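Local coordinates for protein CobC (Shigella flexneri 2a, PDB 6NRU) that probably catalyses removal of the phosphate from alpha-ribazole 5'-phosphate and adenosylcobalamin 5'-phosphate in the assembly of the nucleotide loop of vitamin B12, at residues D112-I117 with G123-S128; G20-H25 with E104-W109. One frame throughout, in Å; residues are numbered along the deposited sequence.

Overall arrangement
Both interactions lie in the helical part of a histidine phosphatase fold, on the same side of the centre of its single chain. Their centres are about 12 Å apart. Interaction 2 comes first along the chain. It joins the loop after helix 15-18 to helix 103-111, across 78 intervening residues. Interaction 1 follows in series. It packs the first part of the loop after helix 103-111 against the start of helix 124-136. The two touch where CB of Ala116 packs 3.6 Å from CA of Trp109. Together the contacts set helix 103-111 and the loop after it against the loop after helix 15-18 and the start of helix 124-136, near Glu84, the probable proton donor/acceptor.

Interaction 1: D112-I117 with G123-S128; sequences DWQHAI and GFQAFS
Trp113 sets the edge of its six-membered ring over one face of Phe124. CZ3 leads, lying 3.4 Å above the centre of the Phe124 ring. The ring planes meet at 63°, an edge-to-face pair with centroids 4.6 Å apart. Phe124 has its CG anti to the backbone N (chi1 -179°), which lays the ring against Trp113 and Gln114. Its opposite face takes CB of Ser128, one turn on. Gln114 CG adds a contact 3.5 Å from Phe124 CD2. This is the start of helix 124-136 in the histidine phosphatase fold, with Gly123 at its N-cap position. Beyond the loop, Trp172 makes a second edge-to-face pair with Trp113, and Leu158 of helix 153-163 packs on Phe124.

The polar link uses the side chain of Gln125, bent at chi2 (-55°). Its NE2 donates to Gln114 O at 2.7 Å, from above the carbonyl plane. The Gln125 amide also lies nearly parallel to the His115 ring, with NE2 3.5 Å from His115 CD2. ND1 of that ring donates to Asp112 OD1 over 3.3 Å. A water accepts from Phe124 N and donates to the carbonyl oxygens of Trp113 and Ala116. At the end of the loop segment, Ile117 CD1 rests 3.6 Å from Gly123 CA.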
ATOM      1  N   ASP A 112     -16.226  -2.803  14.997  1.00 81.12           N
ATOM      2  CA  ASP A 112     -15.151  -2.094  15.684  1.00 76.40           C
ATOM      3  C   ASP A 112     -13.834  -2.464  15.001  1.00 67.28           C
ATOM      4  O   ASP A 112     -12.962  -3.112  15.576  1.00 64.08           O
ATOM      5  CB  ASP A 112     -15.112  -2.428  17.178  1.00 79.25           C
ATOM      6  CG  ASP A 112     -14.180  -1.517  17.956  1.00 80.61           C
ATOM      7  OD1 ASP A 112     -13.671  -0.533  17.373  1.00 80.95           O
ATOM      8  OD2 ASP A 112     -13.954  -1.789  19.155  1.00 80.50           O
ATOM      9  N   TRP A 113     -13.685  -2.026  13.747  1.00 63.55           N
ATOM     10  CA  TRP A 113     -12.513  -2.381  12.955  1.00 58.94           C
ATOM     11  C   TRP A 113     -11.222  -1.798  13.514  1.00 56.77           C
ATOM     12  O   TRP A 113     -10.139  -2.278  13.166  1.00 55.22           O
ATOM     13  CB  TRP A 113     -12.694  -1.912  11.510  1.00 58.77           C
ATOM     14  CG  TRP A 113     -12.666  -0.427  11.379  1.00 60.84           C
ATOM     15  CD1 TRP A 113     -13.727   0.424  11.478  1.00 64.29           C
ATOM     16  CD2 TRP A 113     -11.515   0.391  11.150  1.00 61.14           C
ATOM     17  NE1 TRP A 113     -13.308   1.722  11.314  1.00 66.32           N
ATOM     18  CE2 TRP A 113     -11.953   1.729  11.112  1.00 64.10           C
ATOM     19  CE3 TRP A 113     -10.155   0.123  10.970  1.00 59.70           C
ATOM     20  CZ2 TRP A 113     -11.080   2.794  10.899  1.00 64.08           C
ATOM     21  CZ3 TRP A 113      -9.292   1.182  10.758  1.00 60.63           C
ATOM     22  CH2 TRP A 113      -9.757   2.500  10.725  1.00 56.95           C
ATOM     23  N   GLN A 114     -11.305  -0.780  14.364  1.00 57.36           N
ATOM     24  CA  GLN A 114     -10.098  -0.116  14.830  1.00 57.54           C
ATOM     25  C   GLN A 114      -9.426  -0.839  15.987  1.00 57.38           C
ATOM     26  O   GLN A 114      -8.235  -0.615  16.223  1.00 58.35           O
ATOM     27  CB  GLN A 114     -10.412   1.315  15.252  1.00 61.38           C
ATOM     28  CG  GLN A 114      -9.306   2.287  14.928  1.00 62.51           C
ATOM     29  CD  GLN A 114      -9.833   3.673  14.670  1.00 64.98           C
ATOM     30  OE1 GLN A 114     -11.044   3.886  14.615  1.00 61.54           O
ATOM     31  NE2 GLN A 114      -8.929   4.630  14.508  1.00 59.97           N
ATOM     32  N   HIS A 115     -10.202  -1.613  16.735  1.00 56.86           N
ATOM     33  CA  HIS A 115      -9.688  -2.341  17.880  1.00 55.50           C
ATOM     34  C   HIS A 115      -9.837  -3.855  17.915  1.00 54.67           C
ATOM     35  O   HIS A 115      -9.123  -4.517  18.635  1.00 53.56           O
ATOM     36  CB  HIS A 115     -10.264  -1.740  19.149  1.00 57.03           C
ATOM     37  CG  HIS A 115     -10.044  -0.270  19.265  1.00 56.88           C
ATOM     38  ND1 HIS A 115     -10.960   0.655  18.830  1.00 57.80           N
ATOM     39  CD2 HIS A 115      -9.010   0.432  19.772  1.00 56.79           C
ATOM     40  CE1 HIS A 115     -10.496   1.864  19.057  1.00 60.26           C
ATOM     41  NE2 HIS A 115      -9.318   1.756  19.635  1.00 59.00           N
ATOM     42  N   ALA A 116     -10.756  -4.395  17.142  1.00 56.81           N
ATOM     43  CA  ALA A 116     -10.971  -5.833  17.105  1.00 56.70           C
ATOM     44  C   ALA A 116      -9.879  -6.517  16.290  1.00 54.43           C
ATOM     45  O   ALA A 116      -9.453  -6.013  15.245  1.00 54.30           O
ATOM     46  CB  ALA A 116     -12.346  -6.151  16.519  1.00 59.40           C
ATOM     47  N   ILE A 117      -9.435  -7.671  16.772  1.00 51.07           N
ATOM     48  CA  ILE A 117      -8.318  -8.405  16.183  1.00 49.59           C
ATOM     49  C   ILE A 117      -8.883  -9.461  15.239  1.00 50.79           C
ATOM     50  O   ILE A 117      -9.700 -10.288  15.677  1.00 52.31           O
ATOM     51  CB  ILE A 117      -7.439  -9.054  17.262  1.00 47.08           C
ATOM     52  CG1 ILE A 117      -7.141  -8.060  18.388  1.00 46.64           C
ATOM     53  CG2 ILE A 117      -6.149  -9.581  16.655  1.00 45.26           C
ATOM     54  CD1 ILE A 117      -6.297  -6.883  17.959  1.00 44.68           C
ATOM     55  N   GLY A 123      -4.224  -6.752  14.660  1.00 55.39           N
ATOM     56  CA  GLY A 123      -5.232  -5.717  14.690  1.00 56.62           C
ATOM     57  C   GLY A 123      -4.755  -4.423  14.066  1.00 56.24           C
ATOM     58  O   GLY A 123      -3.584  -4.253  13.727  1.00 54.47           O
ATOM     59  N   PHE A 124      -5.698  -3.489  13.914  1.00 62.91           N
ATOM     60  CA  PHE A 124      -5.363  -2.205  13.306  1.00 60.92           C
ATOM     61  C   PHE A 124      -4.378  -1.419  14.159  1.00 63.38           C
ATOM     62  O   PHE A 124      -3.636  -0.582  13.634  1.00 61.10           O
ATOM     63  CB  PHE A 124      -6.626  -1.380  13.071  1.00 61.77           C
ATOM     64  CG  PHE A 124      -6.360  -0.049  12.433  1.00 58.87           C
ATOM     65  CD1 PHE A 124      -5.908   0.024  11.127  1.00 54.77           C
ATOM     66  CD2 PHE A 124      -6.543   1.128  13.141  1.00 61.01           C
ATOM     67  CE1 PHE A 124      -5.651   1.245  10.536  1.00 53.46           C
ATOM     68  CE2 PHE A 124      -6.292   2.356  12.555  1.00 58.88           C
ATOM     69  CZ  PHE A 124      -5.845   2.415  11.250  1.00 55.00           C
ATOM     70  N   GLN A 125      -4.356  -1.666  15.469  1.00 69.26           N
ATOM     71  CA  GLN A 125      -3.417  -0.963  16.335  1.00 72.46           C
ATOM     72  C   GLN A 125      -1.978  -1.356  16.017  1.00 72.49           C
ATOM     73  O   GLN A 125      -1.104  -0.493  15.882  1.00 69.84           O
ATOM     74  CB  GLN A 125      -3.750  -1.240  17.803  1.00 79.65           C
ATOM     75  CG  GLN A 125      -5.130  -0.748  18.224  1.00 84.20           C
ATOM     76  CD  GLN A 125      -5.337   0.728  17.933  1.00 84.20           C
ATOM     77  OE1 GLN A 125      -4.445   1.548  18.149  1.00 84.39           O
ATOM     78  NE2 GLN A 125      -6.520   1.073  17.433  1.00 84.16           N
ATOM     79  N   ALA A 126      -1.713  -2.657  15.881  1.00 76.91           N
ATOM     80  CA  ALA A 126      -0.372  -3.097  15.511  1.00 75.22           C
ATOM     81  C   ALA A 126      -0.031  -2.688  14.084  1.00 71.04           C
ATOM     82  O   ALA A 126       1.113  -2.322  13.792  1.00 71.20           O
ATOM     83  CB  ALA A 126      -0.246  -4.610  15.677  1.00 77.36           C
ATOM     84  N   PHE A 127      -1.014  -2.742  13.183  1.00 64.18           N
ATOM     85  CA  PHE A 127      -0.782  -2.348  11.797  1.00 56.68           C
ATOM     86  C   PHE A 127      -0.452  -0.863  11.698  1.00 55.14           C
ATOM     87  O   PHE A 127       0.509  -0.471  11.027  1.00 53.45           O
ATOM     88  CB  PHE A 127      -2.008  -2.697  10.954  1.00 53.02           C
ATOM     89  CG  PHE A 127      -1.968  -2.157   9.553  1.00 47.15           C
ATOM     90  CD1 PHE A 127      -1.232  -2.799   8.569  1.00 43.90           C
ATOM     91  CD2 PHE A 127      -2.686  -1.016   9.213  1.00 44.73           C
ATOM     92  CE1 PHE A 127      -1.202  -2.309   7.275  1.00 40.19           C
ATOM     93  CE2 PHE A 127      -2.661  -0.519   7.921  1.00 41.32           C
ATOM     94  CZ  PHE A 127      -1.918  -1.166   6.951  1.00 39.64           C
ATOM     95  N   SER A 128      -1.238  -0.018  12.373  1.00 55.57           N
ATOM     96  CA  SER A 128      -0.997   1.419  12.304  1.00 51.34           C
ATOM     97  C   SER A 128       0.289   1.813  13.018  1.00 50.31           C
ATOM     98  O   SER A 128       0.895   2.834  12.675  1.00 50.03           O
ATOM     99  CB  SER A 128      -2.190   2.189  12.880  1.00 52.10           C
ATOM    100  OG  SER A 128      -2.401   1.881  14.246  1.00 56.82           O
TER
HETATM  101  O   HOH W   1      -8.072  -4.044  14.601  1.00 43.68           O

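Interaction 2: G20-H25 with E104-W109; sequences GLYSGH and ENYSAW
Tyr22 and Tyr106 meet through their hydroxyls, and this is the one hydrogen bond between 20-25 and 104-109. The oxygens, Tyr22 OH and Tyr106 OH, are modelled 2.4 Å apart. That is very short, and at 2.50 Å resolution the exact length should carry little weight. Either hydroxyl could be the donor. Tyr106 OH has a second hydrogen-bond partner in His95 ND1, and the residue is buried.

The ring contacts are slighter. The two tyrosines reach out from opposite directions, and their backbones stay far apart, with the CA atoms of Tyr22 and Tyr106 12.3 Å from each other. Each hydroxyl arrives at the edge of the other ring, near its plane. The planes are almost perpendicular, at 88°, yet the centroids lie 6.0 Å apart and the pair meets obliquely. The nearest carbons are Tyr22 CZ and Tyr106 CE1, at 4.0 Å. Tyr106 has CG anti to the backbone N (chi1 -169°), which carries the ring out from the helix to meet Tyr22.

Trp109, one turn further along the helix, joins by packing. Its NE1 comes within 3.7 Å of Tyr22 OH, obliquely to both rings.

Two more aromatic rings adjoin the contact. Phe87 makes edge-to-face pairs with Tyr22 and Trp109, and Trp90 does the same with Tyr106 and Trp109. Backbone hydrogen bonds between Tyr22 and both Met92 and Arg93 hold the loop against the same region.

Trp109 borders a bound tetraethylene glycol, probably from the crystallisation liquor. The Tyr22 side chain lies about 8 Å from that of Glu84, the probable proton donor/acceptor. The aromatic cluster probably flanks the active-site region of a branch 1 histidine phosphatase fold.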
ATOM      1  N   GLY A  20     -13.486 -10.903  -4.406  1.00 46.07           N
ATOM      2  CA  GLY A  20     -13.970 -10.206  -3.224  1.00 46.28           C
ATOM      3  C   GLY A  20     -13.484 -10.779  -1.911  1.00 47.64           C
ATOM      4  O   GLY A  20     -14.198 -10.705  -0.905  1.00 48.47           O
ATOM      5  N   LEU A  21     -12.283 -11.344  -1.890  1.00 47.66           N
ATOM      6  CA  LEU A  21     -11.760 -12.006  -0.707  1.00 46.65           C
ATOM      7  C   LEU A  21     -10.846 -11.074   0.076  1.00 45.14           C
ATOM      8  O   LEU A  21     -10.282 -10.119  -0.464  1.00 43.25           O
ATOM      9  CB  LEU A  21     -10.994 -13.275  -1.089  1.00 45.66           C
ATOM     10  CG  LEU A  21     -11.770 -14.333  -1.872  1.00 46.63           C
ATOM     11  CD1 LEU A  21     -10.834 -15.430  -2.361  1.00 46.10           C
ATOM     12  CD2 LEU A  21     -12.893 -14.917  -1.028  1.00 47.97           C
ATOM     13  N   TYR A  22     -10.715 -11.361   1.367  1.00 46.22           N
ATOM     14  CA  TYR A  22      -9.683 -10.727   2.172  1.00 44.88           C
ATOM     15  C   TYR A  22      -8.321 -11.228   1.716  1.00 44.33           C
ATOM     16  O   TYR A  22      -8.117 -12.435   1.556  1.00 45.19           O
ATOM     17  CB  TYR A  22      -9.903 -11.034   3.651  1.00 45.01           C
ATOM     18  CG  TYR A  22     -11.040 -10.251   4.262  1.00 46.29           C
ATOM     19  CD1 TYR A  22     -10.805  -9.042   4.904  1.00 46.82           C
ATOM     20  CD2 TYR A  22     -12.349 -10.714   4.190  1.00 46.83           C
ATOM     21  CE1 TYR A  22     -11.838  -8.320   5.464  1.00 48.57           C
ATOM     22  CE2 TYR A  22     -13.391  -9.997   4.748  1.00 48.12           C
ATOM     23  CZ  TYR A  22     -13.130  -8.801   5.383  1.00 49.54           C
ATOM     24  OH  TYR A  22     -14.159  -8.078   5.941  1.00 51.93           O
ATOM     25  N   SER A  23      -7.391 -10.302   1.489  1.00 44.19           N
ATOM     26  CA  SER A  23      -6.097 -10.670   0.921  1.00 45.88           C
ATOM     27  C   SER A  23      -5.061 -10.932   2.011  1.00 48.56           C
ATOM     28  O   SER A  23      -4.599 -12.066   2.182  1.00 51.35           O
ATOM     29  CB  SER A  23      -5.616  -9.576  -0.035  1.00 44.61           C
ATOM     30  OG  SER A  23      -4.821 -10.132  -1.064  1.00 44.17           O
ATOM     31  N   GLY A  24      -4.689  -9.891   2.751  1.00 47.01           N
ATOM     32  CA  GLY A  24      -3.723 -10.073   3.820  1.00 45.44           C
ATOM     33  C   GLY A  24      -2.365 -10.473   3.283  1.00 42.50           C
ATOM     34  O   GLY A  24      -1.928 -10.023   2.218  1.00 41.37           O
ATOM     35  N   HIS A  25      -1.687 -11.339   4.027  1.00 38.98           N
ATOM     36  CA  HIS A  25      -0.358 -11.789   3.646  1.00 38.18           C
ATOM     37  C   HIS A  25      -0.381 -12.933   2.642  1.00 39.63           C
ATOM     38  O   HIS A  25       0.688 -13.342   2.175  1.00 39.86           O
ATOM     39  CB  HIS A  25       0.419 -12.210   4.895  1.00 38.86           C
ATOM     40  CG  HIS A  25       0.931 -11.059   5.704  1.00 37.33           C
ATOM     41  ND1 HIS A  25       2.039 -11.154   6.517  1.00 37.14           N
ATOM     42  CD2 HIS A  25       0.486  -9.785   5.821  1.00 36.54           C
ATOM     43  CE1 HIS A  25       2.256  -9.988   7.100  1.00 36.91           C
ATOM     44  NE2 HIS A  25       1.327  -9.141   6.694  1.00 36.13           N
ATOM     45  N   GLU A 104     -19.065 -14.318  15.797  1.00 73.07           N
ATOM     46  CA  GLU A 104     -18.812 -13.379  16.884  1.00 75.71           C
ATOM     47  C   GLU A 104     -17.536 -12.580  16.650  1.00 75.87           C
ATOM     48  O   GLU A 104     -17.545 -11.346  16.726  1.00 76.47           O
ATOM     49  CB  GLU A 104     -18.745 -14.115  18.219  1.00 77.48           C
ATOM     50  CG  GLU A 104     -18.347 -13.214  19.375  1.00 80.21           C
ATOM     51  CD  GLU A 104     -18.249 -13.960  20.687  1.00 83.05           C
ATOM     52  OE1 GLU A 104     -18.696 -15.124  20.742  1.00 84.37           O
ATOM     53  OE2 GLU A 104     -17.727 -13.381  21.664  1.00 83.63           O
ATOM     54  N   ASN A 105     -16.425 -13.265  16.372  1.00 77.68           N
ATOM     55  CA  ASN A 105     -15.163 -12.559  16.167  1.00 77.19           C
ATOM     56  C   ASN A 105     -15.232 -11.647  14.948  1.00 75.54           C
ATOM     57  O   ASN A 105     -14.649 -10.558  14.945  1.00 74.60           O
ATOM     58  CB  ASN A 105     -14.013 -13.560  16.029  1.00 77.68           C
ATOM     59  CG  ASN A 105     -13.938 -14.523  17.197  1.00 81.54           C
ATOM     60  OD1 ASN A 105     -13.721 -15.723  17.018  1.00 81.07           O
ATOM     61  ND2 ASN A 105     -14.120 -14.002  18.406  1.00 84.55           N
ATOM     62  N   TYR A 106     -15.960 -12.064  13.911  1.00 72.32           N
ATOM     63  CA  TYR A 106     -16.054 -11.248  12.705  1.00 70.45           C
ATOM     64  C   TYR A 106     -17.017 -10.077  12.885  1.00 71.07           C
ATOM     65  O   TYR A 106     -16.769  -8.986  12.361  1.00 69.93           O
ATOM     66  CB  TYR A 106     -16.470 -12.117  11.520  1.00 71.03           C
ATOM     67  CG  TYR A 106     -16.350 -11.426  10.192  1.00 72.57           C
ATOM     68  CD1 TYR A 106     -15.109 -11.126   9.651  1.00 71.27           C
ATOM     69  CD2 TYR A 106     -17.480 -11.065   9.479  1.00 76.40           C
ATOM     70  CE1 TYR A 106     -15.001 -10.486   8.433  1.00 72.76           C
ATOM     71  CE2 TYR A 106     -17.382 -10.429   8.263  1.00 77.61           C
ATOM     72  CZ  TYR A 106     -16.143 -10.141   7.745  1.00 75.89           C
ATOM     73  OH  TYR A 106     -16.046  -9.504   6.530  1.00 77.56           O
ATOM     74  N   SER A 107     -18.119 -10.282  13.617  1.00 72.97           N
ATOM     75  CA  SER A 107     -19.031  -9.182  13.921  1.00 74.97           C
ATOM     76  C   SER A 107     -18.337  -8.119  14.756  1.00 72.27           C
ATOM     77  O   SER A 107     -18.548  -6.917  14.551  1.00 72.86           O
ATOM     78  CB  SER A 107     -20.258  -9.700  14.671  1.00 79.01           C
ATOM     79  OG  SER A 107     -20.781 -10.864  14.065  1.00 80.84           O
ATOM     80  N   ALA A 108     -17.522  -8.551  15.722  1.00 68.69           N
ATOM     81  CA  ALA A 108     -16.762  -7.613  16.535  1.00 67.59           C
ATOM     82  C   ALA A 108     -15.805  -6.798  15.683  1.00 68.31           C
ATOM     83  O   ALA A 108     -15.532  -5.633  15.992  1.00 71.21           O
ATOM     84  CB  ALA A 108     -16.003  -8.366  17.625  1.00 64.00           C
ATOM     85  N   TRP A 109     -15.298  -7.388  14.600  1.00 67.28           N
ATOM     86  CA  TRP A 109     -14.439  -6.654  13.681  1.00 68.06           C
ATOM     87  C   TRP A 109     -15.244  -5.696  12.810  1.00 72.49           C
ATOM     88  O   TRP A 109     -14.853  -4.537  12.637  1.00 71.88           O
ATOM     89  CB  TRP A 109     -13.649  -7.634  12.814  1.00 65.27           C
ATOM     90  CG  TRP A 109     -13.262  -7.095  11.469  1.00 63.99           C
ATOM     91  CD1 TRP A 109     -13.945  -7.246  10.295  1.00 64.62           C
ATOM     92  CD2 TRP A 109     -12.093  -6.326  11.156  1.00 61.52           C
ATOM     93  NE1 TRP A 109     -13.277  -6.615   9.274  1.00 63.74           N
ATOM     94  CE2 TRP A 109     -12.137  -6.042   9.775  1.00 62.05           C
ATOM     95  CE3 TRP A 109     -11.017  -5.847  11.909  1.00 59.09           C
ATOM     96  CZ2 TRP A 109     -11.146  -5.302   9.133  1.00 60.98           C
ATOM     97  CZ3 TRP A 109     -10.035  -5.113  11.270  1.00 58.77           C
ATOM     98  CH2 TRP A 109     -10.106  -4.847   9.896  1.00 59.89           C
TER